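PDB 3GO6: ribokinase RBSK from Mycobacterium tuberculosis, which probably phosphorylates D-ribose at its O-5 hydroxyl, using ATP and a divalent metal ion, to give D-ribose 5-phosphate. Local coordinates for residues V28-T33 with D82-Q87; I114-S119 with D242-G247; I153-A158 with Q187-I192; H212-L217 with D248-V253. All coordinates share one frame; numbering follows the deposited sequence.

Overall arrangement
The four contacts follow the two-part plan of a ribokinase: a four-stranded lid sheet set beside a large eight-stranded sheet with helices. Contacts 1 and 2 sit on neighbouring lid strands, 29-35 and 110-116, their centres about 19 Å apart; they touch through a probable backbone hydrogen bond from Ile114 N to Leu32 O. Contacts 2 and 4, centres about 16 Å apart, share helix 246-257 and interleave along the chain. Contact 3 joins helices beside the large sheet, its centre about 28 Å from that of contact 2. Contact 1 closes before the others open, and contact 3 closes before contact 4 opens. Contacts 1 and 4 both reach the ribose, which is thus held between lid and large domain.

Contact 1 (V28-T33 with D82-Q87); sequences VNMDLT and DPAAAQ. With RIB (alpha-D-ribofuranose), chain C.
Met30 and Gln87 meet by van der Waals contact, their side chains crossing at about a right angle. The methyl CE of Met30 does the touching: it lies 3.6 Å from Gln87 CD and 3.9 Å from Gln87 CG, against the aliphatic stem and the base of the amide. The apolar pair is Met30 CE with Ala84 CB at 4.2 Å, so one terminal carbon is shared between residues one helical turn apart. The bends at chi2 (71°) and chi3 of Met30 bring CE there. Gln87 is extended, and its polar end is held elsewhere, OE1 being hydrogen-bonded to Arg53 of the adjoining strand 50-56.

Strand 29-35, an inner strand of the lid sheet of the ribokinase fold, runs here past the start of helix 83-94. Strand alternation divides the work: Met30 faces the helix while Asn29 and Asp31 turn to the sugar. Leu32 packs on Leu32 of the second subunit, placing the strand at the dimer interface.

Hydrogen bonds to alpha-D-ribofuranose make up the polar group. Asn29 ND2 donates to ribose O2 at 3.0 Å, nearly straight at 170°, and is also bonded to Glu152. Ribose O2 in turn donates to Asp31 OD1 at 2.6 Å, and ribose O3 donates to Asp31 OD2 at 2.6 Å, so the carboxylate grips two adjacent hydroxyls with its two oxygens. On the helix side Asp82 is the N-cap; its OD1 accepts from Ala85 N at 3.1 Å, met from above the carboxylate plane, and also bonds to Ser109 OG.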
loop_
_atom_site.group_PDB
_atom_site.type_symbol
_atom_site.label_atom_id
_atom_site.label_comp_id
_atom_site.label_asym_id
_atom_site.label_seq_id
_atom_site.Cartn_x
_atom_site.Cartn_y
_atom_site.Cartn_z
ATOM N N VAL A 28 11.468 10.802 5.274
ATOM C CA VAL A 28 10.306 10.618 6.140
ATOM C C VAL A 28 9.140 10.236 5.228
ATOM O O VAL A 28 8.852 10.926 4.251
ATOM C CB VAL A 28 10.022 11.883 7.046
ATOM C CG1 VAL A 28 9.879 13.199 6.199
ATOM C CG2 VAL A 28 8.808 11.651 7.990
ATOM N N ASN A 29 8.493 9.106 5.537
ATOM C CA ASN A 29 7.475 8.507 4.674
ATOM C C ASN A 29 6.305 8.130 5.549
ATOM O O ASN A 29 6.504 7.800 6.713
ATOM C CB ASN A 29 7.976 7.173 4.053
ATOM C CG ASN A 29 9.216 7.333 3.198
ATOM O OD1 ASN A 29 9.325 8.275 2.422
ATOM N ND2 ASN A 29 10.172 6.399 3.343
ATOM N N MET A 30 5.097 8.136 4.999
ATOM C CA MET A 30 3.998 7.394 5.642
ATOM C C MET A 30 4.071 5.910 5.211
ATOM O O MET A 30 4.179 5.622 4.025
ATOM C CB MET A 30 2.644 8.010 5.272
ATOM C CG MET A 30 1.472 7.397 6.038
ATOM S SD MET A 30 1.452 7.853 7.785
ATOM C CE MET A 30 1.246 9.651 7.713
ATOM N N ASP A 31 4.021 4.993 6.186
ATOM C CA ASP A 31 4.214 3.570 5.962
ATOM C C ASP A 31 2.879 2.860 5.955
ATOM O O ASP A 31 2.065 3.047 6.869
ATOM C CB ASP A 31 5.048 2.946 7.097
ATOM C CG ASP A 31 6.527 3.302 7.026
ATOM O OD1 ASP A 31 6.970 3.843 5.990
ATOM O OD2 ASP A 31 7.252 3.034 8.022
ATOM N N LEU A 32 2.683 2.019 4.951
ATOM C CA LEU A 32 1.543 1.096 4.921
ATOM C C LEU A 32 2.152 -0.291 5.164
ATOM O O LEU A 32 2.912 -0.778 4.342
ATOM C CB LEU A 32 0.829 1.163 3.576
ATOM C CG LEU A 32 0.201 2.535 3.258
ATOM C CD1 LEU A 32 -0.339 2.529 1.848
ATOM C CD2 LEU A 32 -0.910 2.878 4.237
ATOM N N THR A 33 1.871 -0.866 6.324
ATOM C CA THR A 33 2.474 -2.149 6.709
ATOM C C THR A 33 1.414 -3.241 6.603
ATOM O O THR A 33 0.354 -3.144 7.223
ATOM C CB THR A 33 3.078 -2.120 8.120
ATOM O OG1 THR A 33 3.968 -1.006 8.265
ATOM C CG2 THR A 33 3.853 -3.426 8.433
ATOM N N ASP A 82 1.077 18.292 2.174
ATOM C CA ASP A 82 -0.153 17.505 2.190
ATOM C C ASP A 82 -0.583 17.160 3.617
ATOM O O ASP A 82 0.175 17.394 4.561
ATOM C CB ASP A 82 0.018 16.241 1.320
ATOM C CG ASP A 82 1.166 15.319 1.778
ATOM O OD1 ASP A 82 1.871 15.585 2.784
ATOM O OD2 ASP A 82 1.350 14.295 1.097
ATOM N N PRO A 83 -1.820 16.660 3.797
ATOM C CA PRO A 83 -2.257 16.181 5.121
ATOM C C PRO A 83 -1.321 15.172 5.808
ATOM O O PRO A 83 -1.113 15.257 7.039
ATOM C CB PRO A 83 -3.627 15.561 4.822
ATOM C CG PRO A 83 -4.144 16.409 3.720
ATOM C CD PRO A 83 -2.927 16.609 2.821
ATOM N N ALA A 84 -0.749 14.232 5.045
ATOM C CA ALA A 84 0.216 13.260 5.632
ATOM C C ALA A 84 1.309 13.963 6.401
ATOM O O ALA A 84 1.718 13.501 7.468
ATOM C CB ALA A 84 0.851 12.390 4.555
ATOM N N ALA A 85 1.798 15.082 5.864
ATOM C CA ALA A 85 2.920 15.781 6.475
ATOM C C ALA A 85 2.637 16.221 7.912
ATOM O O ALA A 85 3.547 16.274 8.724
ATOM C CB ALA A 85 3.321 16.975 5.641
ATOM N N ALA A 86 1.387 16.547 8.229
ATOM C CA ALA A 86 1.050 16.977 9.604
ATOM C C ALA A 86 1.258 15.832 10.606
ATOM O O ALA A 86 1.805 16.024 11.679
ATOM C CB ALA A 86 -0.410 17.473 9.670
ATOM N N GLN A 87 0.812 14.639 10.223
ATOM C CA GLN A 87 0.963 13.432 11.020
ATOM C C GLN A 87 2.442 13.012 11.149
ATOM O O GLN A 87 2.887 12.580 12.221
ATOM C CB GLN A 87 0.094 12.336 10.382
ATOM C CG GLN A 87 -0.016 11.048 11.179
ATOM C CD GLN A 87 -0.980 10.033 10.560
ATOM O OE1 GLN A 87 -1.763 10.362 9.659
ATOM N NE2 GLN A 87 -0.923 8.788 11.052
HETATM O O5 RIB C . 13.662 0.730 7.266
HETATM C C5 RIB C . 12.220 0.780 7.170
HETATM C C4 RIB C . 11.808 2.123 6.541
HETATM O O4 RIB C . 12.195 2.106 5.151
HETATM C C3 RIB C . 10.306 2.348 6.521
HETATM O O3 RIB C . 9.812 3.176 7.603
HETATM C C2 RIB C . 10.037 2.939 5.149
HETATM O O2 RIB C . 9.460 4.247 5.235
HETATM C C1 RIB C . 11.351 2.946 4.382
HETATM O O1 RIB C . 11.944 4.250 4.340
#

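Contact 2 (I114-S119 with D242-G247); sequences IVVDAS and DTAGAG
Val116 presses both of its methyls on the carboxylate of Asp242, where lid strand 110-116 meets the DTAGAGD sequence that leads into helix 246-257. In PfkB-family kinases this glycine-rich turn forms the anion hole at the helix N-terminus, and here it also borders a bound magnesium ion, whose site includes Asp242 and Ala244.

Val116 has CG1 anti to the backbone N (chi1 179°) and CG2 anti to the carbonyl carbon, which points the fork between its methyls at the acid: Asp242 OD1 lies 3.3 Å from Val116 CG2 and 3.6 Å from Val116 CG1. The two side chains cross at about a right angle. Asp242 is itself trans about its first torsion, CG opposite the backbone N, and this swings the carboxylate to the lid strand although its CB does not head there. The same OD1 accepts from Ala244 N at 2.9 Å, from above the carboxylate plane rather than within it, closing an Asx turn. Asp242 OD2 bonds to Gly287 N, so both oxygens have partners and rotation of the group is probably limited.

Ala244 then points its methyl at the strand. The CG2 branch of Ile114 meets Ala244 CB at 3.6 Å, while Val116 CG2 is a looser neighbour of that methyl. Ile114 also touches the ribose with its other branch, so one side chain serves both turn and sugar. Ala244 and Gly245 are the central residues of a type II turn from Thr243 to Ala246, Gly245 with a positive phi of 89°; Ala246 N donates to Thr243 O at 3.1 Å.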
loop_
_atom_site.group_PDB
_atom_site.type_symbol
_atom_site.label_atom_id
_atom_site.label_comp_id
_atom_site.label_asym_id
_atom_site.label_seq_id
_atom_site.Cartn_x
_atom_site.Cartn_y
_atom_site.Cartn_z
ATOM N N ILE A 114 5.470 -1.739 3.410
ATOM C CA ILE A 114 6.235 -2.725 4.158
ATOM C C ILE A 114 5.396 -4.003 4.178
ATOM O O ILE A 114 4.230 -3.975 4.573
ATOM C CB ILE A 114 6.500 -2.293 5.619
ATOM C CG1 ILE A 114 6.866 -0.791 5.749
ATOM C CG2 ILE A 114 7.459 -3.299 6.326
ATOM C CD1 ILE A 114 8.119 -0.440 5.236
ATOM N N VAL A 115 5.980 -5.124 3.765
ATOM C CA VAL A 115 5.253 -6.390 3.817
ATOM C C VAL A 115 6.019 -7.344 4.747
ATOM O O VAL A 115 7.230 -7.506 4.604
ATOM C CB VAL A 115 5.095 -7.005 2.411
ATOM C CG1 VAL A 115 4.133 -8.229 2.458
ATOM C CG2 VAL A 115 4.573 -5.959 1.438
ATOM N N VAL A 116 5.308 -7.949 5.700
ATOM C CA VAL A 116 5.943 -8.767 6.753
ATOM C C VAL A 116 5.294 -10.143 6.647
ATOM O O VAL A 116 4.062 -10.247 6.655
ATOM C CB VAL A 116 5.734 -8.159 8.166
ATOM C CG1 VAL A 116 6.383 -9.031 9.268
ATOM C CG2 VAL A 116 6.292 -6.728 8.205
ATOM N N ASP A 117 6.126 -11.171 6.482
ATOM C CA ASP A 117 5.628 -12.545 6.285
ATOM C C ASP A 117 5.650 -13.384 7.574
ATOM O O ASP A 117 5.980 -12.887 8.664
ATOM C CB ASP A 117 6.339 -13.251 5.095
ATOM C CG ASP A 117 7.808 -13.654 5.391
ATOM O OD1 ASP A 117 8.226 -13.765 6.561
ATOM O OD2 ASP A 117 8.560 -13.887 4.415
ATOM N N ALA A 118 5.282 -14.659 7.442
ATOM C CA ALA A 118 5.167 -15.550 8.601
ATOM C C ALA A 118 6.469 -15.787 9.378
ATOM O O ALA A 118 6.432 -16.100 10.576
ATOM C CB ALA A 118 4.521 -16.878 8.174
ATOM N N SER A 119 7.615 -15.635 8.717
ATOM C CA SER A 119 8.904 -15.795 9.386
ATOM C C SER A 119 9.438 -14.489 10.015
ATOM O O SER A 119 10.573 -14.457 10.527
ATOM C CB SER A 119 9.937 -16.338 8.403
ATOM O OG SER A 119 10.232 -15.346 7.428
ATOM N N ASP A 242 8.573 -9.013 14.153
ATOM C CA ASP A 242 8.592 -8.200 12.944
ATOM C C ASP A 242 9.968 -7.546 12.839
ATOM O O ASP A 242 10.294 -6.677 13.628
ATOM C CB ASP A 242 7.481 -7.133 13.030
ATOM C CG ASP A 242 7.454 -6.194 11.837
ATOM O OD1 ASP A 242 8.235 -6.372 10.876
ATOM O OD2 ASP A 242 6.609 -5.266 11.859
ATOM N N THR A 243 10.759 -7.969 11.856
ATOM C CA THR A 243 12.108 -7.433 11.661
ATOM C C THR A 243 12.109 -6.036 11.018
ATOM O O THR A 243 13.124 -5.349 11.044
ATOM C CB THR A 243 12.973 -8.364 10.806
ATOM O OG1 THR A 243 12.355 -8.545 9.532
ATOM C CG2 THR A 243 13.135 -9.737 11.484
ATOM N N ALA A 244 10.985 -5.626 10.429
ATOM C CA ALA A 244 10.934 -4.315 9.775
ATOM C C ALA A 244 11.229 -3.217 10.796
ATOM O O ALA A 244 10.762 -3.264 11.942
ATOM C CB ALA A 244 9.581 -4.104 9.124
ATOM N N GLY A 245 12.049 -2.262 10.381
ATOM C CA GLY A 245 12.382 -1.148 11.237
ATOM C C GLY A 245 13.590 -1.417 12.124
ATOM O O GLY A 245 14.148 -0.495 12.679
ATOM N N ALA A 246 13.997 -2.678 12.278
ATOM C CA ALA A 246 15.078 -2.958 13.240
ATOM C C ALA A 246 16.425 -2.404 12.794
ATOM O O ALA A 246 17.248 -1.985 13.635
ATOM C CB ALA A 246 15.176 -4.448 13.543
ATOM N N GLY A 247 16.662 -2.429 11.482
ATOM C CA GLY A 247 17.895 -1.856 10.926
ATOM C C GLY A 247 18.016 -0.362 11.199
ATOM O O GLY A 247 19.096 0.134 11.483
#

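Contact 3 (I153-A158 with Q187-I192); sequences IPVATA and QDLAAI
The backbones of helices 155-167 and 183-192 approach to 7.8 Å between the CA atoms of Ala158 and Leu189, close enough for a leucine to bridge them but too far for the main chains to meet. Pro154 occupies the N-cap position of the first helix, whose opening turn is marked by the bond from Ala158 N to Pro154 O at 3.1 Å.

Leu189 carries the contact. Its CG stands anti to the backbone N (chi1 -174°), and with chi2 at 50° the methyl CD2 is the branch brought up to the other helix. Leu189 CD2 lies 4.0 Å from Ala158 CB and 4.3 Å from Val155 CG1, meeting two residues that are three apart and so lie on the same side of the helix. The first is an ordinary van der Waals distance, the second looser, and with 108 Å² buried over both segments the patch is small, though all three residues are buried. Val155, whose CG1 is anti to its own N, offers the tip of that branch, whereas Ala158 meets the leucine with its only side-chain carbon, CB.

In the fold these helices are successive beta-alpha-beta connections of the large sheet: helix 155-167 links strand 146-149 to strand 171-175, which helix 183-192 then connects to strand 195-199. The interface continues in both directions. Leu189 also touches Ala162, one turn beyond Ala158, and Ile192 packs on Ala162 and Arg163, while Val155 reaches Ser185 and Leu186. A polar tie is added at the far end, where Ile192 O accepts from Gln166 NE2; Thr157 OG1, on a different side of its helix, bonds to Leu134 O.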
loop_
_atom_site.group_PDB
_atom_site.type_symbol
_atom_site.label_atom_id
_atom_site.label_comp_id
_atom_site.label_asym_id
_atom_site.label_seq_id
_atom_site.Cartn_x
_atom_site.Cartn_y
_atom_site.Cartn_z
ATOM N N ILE A 153 16.920 10.006 0.047
ATOM C CA ILE A 153 17.066 11.382 -0.410
ATOM C C ILE A 153 18.149 11.398 -1.532
ATOM O O ILE A 153 18.869 10.409 -1.703
ATOM C CB ILE A 153 17.509 12.280 0.772
ATOM C CG1 ILE A 153 18.843 11.767 1.378
ATOM C CG2 ILE A 153 16.399 12.332 1.839
ATOM C CD1 ILE A 153 19.529 12.747 2.350
ATOM N N PRO A 154 18.270 12.513 -2.286
ATOM C CA PRO A 154 19.333 12.595 -3.302
ATOM C C PRO A 154 20.715 12.321 -2.702
ATOM O O PRO A 154 21.054 12.870 -1.649
ATOM C CB PRO A 154 19.242 14.046 -3.791
ATOM C CG PRO A 154 17.766 14.409 -3.574
ATOM C CD PRO A 154 17.439 13.741 -2.251
ATOM N N VAL A 155 21.508 11.470 -3.353
ATOM C CA VAL A 155 22.856 11.196 -2.838
ATOM C C VAL A 155 23.685 12.488 -2.756
ATOM O O VAL A 155 24.469 12.665 -1.828
ATOM C CB VAL A 155 23.592 10.059 -3.610
ATOM C CG1 VAL A 155 24.956 9.777 -2.957
ATOM C CG2 VAL A 155 22.760 8.781 -3.571
ATOM N N ALA A 156 23.467 13.409 -3.698
ATOM C CA ALA A 156 24.172 14.704 -3.687
ATOM C C ALA A 156 23.831 15.528 -2.448
ATOM O O ALA A 156 24.654 16.309 -1.968
ATOM C CB ALA A 156 23.859 15.493 -4.945
ATOM N N THR A 157 22.608 15.379 -1.935
ATOM C CA THR A 157 22.230 16.020 -0.671
ATOM C C THR A 157 22.893 15.373 0.556
ATOM O O THR A 157 23.388 16.077 1.441
ATOM C CB THR A 157 20.698 16.039 -0.498
ATOM O OG1 THR A 157 20.126 16.811 -1.564
ATOM C CG2 THR A 157 20.301 16.643 0.857
ATOM N N ALA A 158 22.881 14.044 0.630
ATOM C CA ALA A 158 23.680 13.314 1.617
ATOM C C ALA A 158 25.158 13.754 1.601
ATOM O O ALA A 158 25.748 14.019 2.651
ATOM C CB ALA A 158 23.578 11.801 1.358
ATOM N N GLN A 187 30.453 7.418 -5.000
ATOM C CA GLN A 187 31.908 7.320 -4.907
ATOM C C GLN A 187 32.493 8.474 -4.107
ATOM O O GLN A 187 33.389 8.263 -3.297
ATOM C CB GLN A 187 32.539 7.205 -6.293
ATOM C CG GLN A 187 32.290 5.852 -6.935
ATOM C CD GLN A 187 32.469 5.878 -8.437
ATOM O OE1 GLN A 187 32.541 6.949 -9.054
ATOM N NE2 GLN A 187 32.520 4.698 -9.040
ATOM N N ASP A 188 31.960 9.679 -4.310
ATOM C CA ASP A 188 32.376 10.854 -3.553
ATOM C C ASP A 188 31.994 10.732 -2.081
ATOM O O ASP A 188 32.766 11.105 -1.213
ATOM C CB ASP A 188 31.785 12.141 -4.148
ATOM C CG ASP A 188 32.383 12.490 -5.518
ATOM O OD1 ASP A 188 33.416 11.894 -5.898
ATOM O OD2 ASP A 188 31.806 13.351 -6.220
ATOM N N LEU A 189 30.795 10.219 -1.803
ATOM C CA LEU A 189 30.392 10.003 -0.408
ATOM C C LEU A 189 31.241 8.910 0.246
ATOM O O LEU A 189 31.683 9.067 1.379
ATOM C CB LEU A 189 28.886 9.687 -0.302
ATOM C CG LEU A 189 28.246 9.568 1.095
ATOM C CD1 LEU A 189 28.569 10.746 1.997
ATOM C CD2 LEU A 189 26.741 9.398 0.949
ATOM N N ALA A 190 31.484 7.818 -0.474
ATOM C CA ALA A 190 32.278 6.703 0.075
ATOM C C ALA A 190 33.707 7.143 0.450
ATOM O O ALA A 190 34.249 6.730 1.488
ATOM C CB ALA A 190 32.296 5.532 -0.893
ATOM N N ALA A 191 34.279 8.020 -0.375
ATOM C CA ALA A 191 35.643 8.557 -0.182
ATOM C C ALA A 191 35.825 9.218 1.173
ATOM O O ALA A 191 36.922 9.199 1.732
ATOM C CB ALA A 191 35.993 9.556 -1.317
ATOM N N ILE A 192 34.747 9.779 1.719
ATOM C CA ILE A 192 34.830 10.539 2.970
ATOM C C ILE A 192 34.060 9.973 4.184
ATOM O O ILE A 192 34.223 10.475 5.296
ATOM C CB ILE A 192 34.451 12.050 2.764
ATOM C CG1 ILE A 192 32.998 12.209 2.300
ATOM C CG2 ILE A 192 35.409 12.719 1.759
ATOM C CD1 ILE A 192 32.484 13.651 2.362
#

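Contact 4 (H212-L217 with D248-V253); sequences HFVITL and DVFAGV. With RIB (alpha-D-ribofuranose), chain C.
Helix 246-257, which carries the predicted catalytic base, packs here against strand 212-216 of the large sheet, and Val214 and Thr216 of the strand meet the helix through a single aromatic ring, that of Phe250. The CG of Phe250 is anti to its backbone N (chi1 179°), a conformation that sends the ring out from the helix to the sheet. Thr216 CG2 sits over one face, 3.8 Å from the centroid of the Phe250 ring and 15° off its normal, a CH-pi contact. Val214 CG1 takes the edge instead, near the ring plane, at 3.6 Å from Phe250 CZ. Alternate residues of the strand thus hold the ring from two directions. Thr216 turns its methyl to the phenyl and its OG1 elsewhere, to a weak hydrogen bond with Ala198 O; the ring also lies near Cys276, a residue of the ADP site seen in a structure of this protein, though none is bound to this chain.

Two residues before Phe250, Asp248 faces the sugar. Ribose O5 donates to Asp248 OD2 at 2.5 Å, a short bond, and that oxygen also bonds to Asn61 ND2, while Asp248 OD1 is held by Gln62 NE2. With both oxygens engaged, the carboxylate is probably fixed in rotation and addressed to O5, the hydroxyl to be phosphorylated, consistent with its predicted role as proton acceptor.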
loop_
_atom_site.group_PDB
_atom_site.type_symbol
_atom_site.label_atom_id
_atom_site.label_comp_id
_atom_site.label_asym_id
_atom_site.label_seq_id
_atom_site.Cartn_x
_atom_site.Cartn_y
_atom_site.Cartn_z
ATOM N N HIS A 212 35.271 2.676 9.192
ATOM C CA HIS A 212 34.579 1.680 10.006
ATOM C C HIS A 212 33.368 1.129 9.232
ATOM O O HIS A 212 32.353 1.814 9.124
ATOM C CB HIS A 212 34.139 2.312 11.332
ATOM C CG HIS A 212 35.238 3.036 12.048
ATOM N ND1 HIS A 212 36.236 2.377 12.743
ATOM C CD2 HIS A 212 35.496 4.359 12.190
ATOM C CE1 HIS A 212 37.063 3.263 13.271
ATOM N NE2 HIS A 212 36.640 4.473 12.947
ATOM N N PHE A 213 33.490 -0.081 8.681
ATOM C CA PHE A 213 32.421 -0.719 7.906
ATOM C C PHE A 213 31.645 -1.627 8.863
ATOM O O PHE A 213 32.205 -2.576 9.416
ATOM C CB PHE A 213 32.994 -1.540 6.738
ATOM C CG PHE A 213 32.152 -1.525 5.472
ATOM C CD1 PHE A 213 30.779 -1.194 5.497
ATOM C CD2 PHE A 213 32.734 -1.879 4.245
ATOM C CE1 PHE A 213 30.018 -1.189 4.327
ATOM C CE2 PHE A 213 31.991 -1.875 3.056
ATOM C CZ PHE A 213 30.624 -1.530 3.088
ATOM N N VAL A 214 30.370 -1.298 9.085
ATOM C CA VAL A 214 29.507 -2.029 10.018
ATOM C C VAL A 214 28.479 -2.776 9.193
ATOM O O VAL A 214 27.545 -2.180 8.632
ATOM C CB VAL A 214 28.822 -1.084 11.046
ATOM C CG1 VAL A 214 27.914 -1.876 11.997
ATOM C CG2 VAL A 214 29.866 -0.300 11.854
ATOM N N ILE A 215 28.650 -4.083 9.085
ATOM C CA ILE A 215 27.797 -4.867 8.213
ATOM C C ILE A 215 26.827 -5.655 9.082
ATOM O O ILE A 215 27.228 -6.547 9.818
ATOM C CB ILE A 215 28.596 -5.810 7.267
ATOM C CG1 ILE A 215 29.593 -5.030 6.400
ATOM C CG2 ILE A 215 27.659 -6.589 6.347
ATOM C CD1 ILE A 215 30.962 -4.930 7.059
ATOM N N THR A 216 25.545 -5.315 9.004
ATOM C CA THR A 216 24.549 -5.950 9.853
ATOM C C THR A 216 24.213 -7.333 9.294
ATOM O O THR A 216 24.200 -7.535 8.082
ATOM C CB THR A 216 23.271 -5.094 9.958
ATOM O OG1 THR A 216 22.768 -4.862 8.640
ATOM C CG2 THR A 216 23.586 -3.735 10.642
ATOM N N LEU A 217 23.947 -8.268 10.197
ATOM C CA LEU A 217 23.793 -9.680 9.867
ATOM C C LEU A 217 22.474 -10.226 10.422
ATOM O O LEU A 217 22.411 -11.382 10.830
ATOM C CB LEU A 217 24.950 -10.478 10.497
ATOM C CG LEU A 217 26.386 -10.103 10.137
ATOM C CD1 LEU A 217 27.349 -10.875 11.036
ATOM C CD2 LEU A 217 26.677 -10.362 8.647
ATOM N N ASP A 248 16.896 0.366 11.112
ATOM C CA ASP A 248 16.887 1.809 11.427
ATOM C C ASP A 248 17.158 2.030 12.893
ATOM O O ASP A 248 17.832 2.982 13.262
ATOM C CB ASP A 248 15.533 2.432 11.066
ATOM C CG ASP A 248 15.293 2.455 9.571
ATOM O OD1 ASP A 248 16.298 2.523 8.813
ATOM O OD2 ASP A 248 14.111 2.370 9.151
ATOM N N VAL A 249 16.618 1.149 13.738
ATOM C CA VAL A 249 16.906 1.204 15.177
ATOM C C VAL A 249 18.401 0.990 15.431
ATOM O O VAL A 249 19.043 1.767 16.142
ATOM C CB VAL A 249 16.041 0.199 16.001
ATOM C CG1 VAL A 249 16.471 0.225 17.477
ATOM C CG2 VAL A 249 14.535 0.564 15.900
ATOM N N PHE A 250 18.966 -0.057 14.833
ATOM C CA PHE A 250 20.416 -0.300 14.950
ATOM C C PHE A 250 21.206 0.970 14.580
ATOM O O PHE A 250 22.090 1.395 15.330
ATOM C CB PHE A 250 20.810 -1.494 14.063
ATOM C CG PHE A 250 22.290 -1.819 14.084
ATOM C CD1 PHE A 250 22.760 -2.897 14.848
ATOM C CD2 PHE A 250 23.201 -1.071 13.328
ATOM C CE1 PHE A 250 24.133 -3.215 14.878
ATOM C CE2 PHE A 250 24.575 -1.368 13.352
ATOM C CZ PHE A 250 25.039 -2.454 14.132
ATOM N N ALA A 251 20.861 1.600 13.453
ATOM C CA ALA A 251 21.619 2.753 12.945
ATOM C C ALA A 251 21.501 3.964 13.866
ATOM O O ALA A 251 22.505 4.638 14.161
ATOM C CB ALA A 251 21.168 3.109 11.531
ATOM N N GLY A 252 20.279 4.242 14.327
ATOM C CA GLY A 252 20.047 5.400 15.203
ATOM C C GLY A 252 20.754 5.230 16.529
ATOM O O GLY A 252 21.349 6.183 17.062
ATOM N N VAL A 253 20.696 4.020 17.076
ATOM C CA VAL A 253 21.415 3.724 18.333
ATOM C C VAL A 253 22.940 3.779 18.159
ATOM O O VAL A 253 23.655 4.264 19.055
ATOM C CB VAL A 253 20.972 2.373 18.944
ATOM C CG1 VAL A 253 21.849 1.998 20.168
ATOM C CG2 VAL A 253 19.514 2.464 19.332
HETATM O O5 RIB C . 13.662 0.730 7.266
HETATM C C5 RIB C . 12.220 0.780 7.170
HETATM C C4 RIB C . 11.808 2.123 6.541
HETATM O O4 RIB C . 12.195 2.106 5.151
HETATM C C3 RIB C . 10.306 2.348 6.521
HETATM O O3 RIB C . 9.812 3.176 7.603
HETATM C C2 RIB C . 10.037 2.939 5.149
HETATM O O2 RIB C . 9.460 4.247 5.235
HETATM C C1 RIB C . 11.351 2.946 4.382
HETATM O O1 RIB C . 11.944 4.250 4.340
#